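Local coordinates for protein ribonuclease (Streptomyces aureofaciens, PDB 1PYL) that belongs to the small microbial ribonucleases, a compact alpha+beta fold in which one helix packs against a twisted beta sheet, at residues L5-T11 / Q91-C97. Residues are numbered along the deposited sequence; the frame is centred on the assembly and turned at random. Where two conformers were deposited one is given.
Sequences LADVCRT and QEIDPRC
Thr-11 grips the C-terminal carboxylate of Cys-97 twice: its OG1 donates to Cys-97 OXT at 2.6 Å, and its backbone N donates to Cys-97 O at 3.1 Å, the latter bond in the carbonyl plane on a lone pair. With chi1 at 61°, OG1 sits between the backbone N and carbonyl carbon, turned to the terminal group. Beside this clasp, the Cys-9 SG to Cys-97 SG disulfide (2.0 Å) ties the chain end covalently to the first strand.

Strands 6-9 and 91-94 run parallel, their short axes diverging by 38°. Val-8 N donates to Glu-92 O at 2.9 Å. Val-8 O accepts from Asp-94 N at 2.8 Å, nearly straight (169° at the hydrogen); Arg-10 N then bonds Asp-94 O at 3.1 Å. This parallel edge pair and the disulfide together join the beginning and end of the ribonuclease chain. Past the strand, Asp-94 OD1 takes Arg-96 N in an Asx turn, and Asp-94 OD2 forms a salt bridge with Arg-96 NH1 (3.0 Å). One water links Arg-10 NE to Pro-95 O, while Arg-10 NH1 bonds Gln-18 in helix 15-26.

On the sheet face opposite Cys-9 and Asp-94, Val-8 CG1 meets Ile-93 CG1 at 4.0 Å. Ile-93 CG2 also lies against Arg-10 CB. In the strand order 6-9, 91-94, 80-83, strand 6-9 forms one edge of the mixed sheet, and Ile-93 reaches Leu-21 of helix 15-26.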
# COMPACT_ATOMS: atom_id res chain seq x y z
N LEU A 5 5.55 -12.59 5.64
CA LEU A 5 4.49 -11.69 6.03
C LEU A 5 3.17 -12.43 5.94
O LEU A 5 3.03 -13.33 5.15
CB LEU A 5 4.45 -10.49 5.07
CG LEU A 5 5.61 -9.53 5.17
CD1 LEU A 5 5.46 -8.56 4.06
CD2 LEU A 5 5.70 -8.80 6.52
N ALA A 6 2.19 -12.02 6.73
CA ALA A 6 0.85 -12.54 6.60
C ALA A 6 0.27 -12.09 5.24
O ALA A 6 0.66 -11.05 4.71
CB ALA A 6 -0.01 -12.01 7.73
N ASP A 7 -0.65 -12.88 4.71
CA ASP A 7 -1.33 -12.58 3.46
C ASP A 7 -2.77 -12.09 3.71
O ASP A 7 -3.43 -12.48 4.68
CB ASP A 7 -1.25 -13.78 2.50
CG ASP A 7 -2.56 -14.46 2.36
OD1 ASP A 7 -3.18 -14.38 1.28
OD2 ASP A 7 -3.06 -15.14 3.28
N VAL A 8 -3.24 -11.22 2.83
CA VAL A 8 -4.63 -10.81 2.82
C VAL A 8 -5.16 -10.90 1.40
O VAL A 8 -4.53 -10.39 0.48
CB VAL A 8 -4.81 -9.41 3.40
CG1 VAL A 8 -4.00 -8.32 2.68
CG2 VAL A 8 -6.30 -9.03 3.46
N CYS A 9 -6.29 -11.56 1.23
CA CYS A 9 -6.93 -11.60 -0.08
C CYS A 9 -7.38 -10.23 -0.48
O CYS A 9 -7.91 -9.47 0.31
CB CYS A 9 -8.16 -12.52 -0.03
SG CYS A 9 -7.76 -14.26 0.07
N ARG A 10 -7.20 -9.89 -1.76
CA ARG A 10 -7.64 -8.61 -2.26
C ARG A 10 -9.11 -8.34 -1.93
O ARG A 10 -9.45 -7.24 -1.52
CB ARG A 10 -7.37 -8.56 -3.78
CG ARG A 10 -7.57 -7.20 -4.36
CD ARG A 10 -8.95 -6.93 -4.89
NE ARG A 10 -9.28 -7.79 -6.03
CZ ARG A 10 -10.49 -7.89 -6.54
NH1 ARG A 10 -11.49 -7.18 -6.04
NH2 ARG A 10 -10.69 -8.68 -7.58
N THR A 11 -9.98 -9.34 -2.08
CA THR A 11 -11.41 -9.08 -1.84
C THR A 11 -11.76 -8.91 -0.37
O THR A 11 -12.88 -8.52 -0.06
CB THR A 11 -12.30 -10.22 -2.37
OG1 THR A 11 -11.98 -11.44 -1.70
CG2 THR A 11 -12.06 -10.49 -3.86
N GLN A 91 0.73 -6.58 5.53
CA GLN A 91 0.26 -7.82 4.96
C GLN A 91 0.51 -7.78 3.48
O GLN A 91 0.29 -6.76 2.85
CB GLN A 91 -1.22 -8.01 5.25
CG GLN A 91 -1.55 -8.16 6.72
CD GLN A 91 -3.01 -7.89 6.99
OE1 GLN A 91 -3.86 -8.67 6.60
NE2 GLN A 91 -3.30 -6.79 7.66
N GLU A 92 0.94 -8.88 2.91
CA GLU A 92 1.04 -8.95 1.43
C GLU A 92 -0.31 -9.27 0.84
O GLU A 92 -1.01 -10.16 1.29
CB GLU A 92 2.06 -10.00 0.96
CG GLU A 92 2.42 -9.79 -0.51
CD GLU A 92 3.69 -10.49 -0.97
OE1 GLU A 92 4.10 -10.24 -2.14
OE2 GLU A 92 4.28 -11.24 -0.20
N ILE A 93 -0.67 -8.52 -0.19
CA ILE A 93 -1.97 -8.69 -0.85
C ILE A 93 -1.88 -9.81 -1.84
O ILE A 93 -0.96 -9.87 -2.67
CB ILE A 93 -2.42 -7.37 -1.54
CG1 ILE A 93 -2.62 -6.28 -0.49
CG2 ILE A 93 -3.75 -7.58 -2.35
CD1 ILE A 93 -2.71 -4.84 -1.01
N ASP A 94 -2.84 -10.74 -1.74
CA ASP A 94 -2.93 -11.91 -2.62
C ASP A 94 -3.97 -11.56 -3.67
O ASP A 94 -5.15 -11.51 -3.40
CB ASP A 94 -3.34 -13.15 -1.84
CG ASP A 94 -3.31 -14.41 -2.67
OD1 ASP A 94 -3.29 -14.34 -3.90
OD2 ASP A 94 -3.35 -15.52 -2.11
N PRO A 95 -3.52 -11.32 -4.90
CA PRO A 95 -4.43 -10.89 -5.94
C PRO A 95 -5.41 -11.97 -6.40
O PRO A 95 -6.36 -11.65 -7.11
CB PRO A 95 -3.46 -10.54 -7.10
CG PRO A 95 -2.24 -11.34 -6.84
CD PRO A 95 -2.14 -11.47 -5.38
N ARG A 96 -5.17 -13.21 -6.02
CA ARG A 96 -5.90 -14.37 -6.54
C ARG A 96 -7.23 -14.63 -5.82
O ARG A 96 -8.04 -15.46 -6.26
CB ARG A 96 -5.05 -15.64 -6.40
CG ARG A 96 -3.69 -15.60 -7.11
CD ARG A 96 -2.79 -16.75 -6.80
NE ARG A 96 -2.36 -16.80 -5.40
CZ ARG A 96 -2.33 -17.89 -4.62
NH1 ARG A 96 -1.91 -17.78 -3.37
NH2 ARG A 96 -2.71 -19.10 -5.07
N CYS A 97 -7.46 -13.95 -4.70
CA CYS A 97 -8.63 -14.25 -3.89
C CYS A 97 -9.32 -13.04 -3.29
O CYS A 97 -8.91 -11.90 -3.46
CB CYS A 97 -8.24 -15.24 -2.80
SG CYS A 97 -6.89 -14.69 -1.71
OXT CYS A 97 -10.34 -13.20 -2.61
O HOH W 1 -6.94 -9.04 -7.45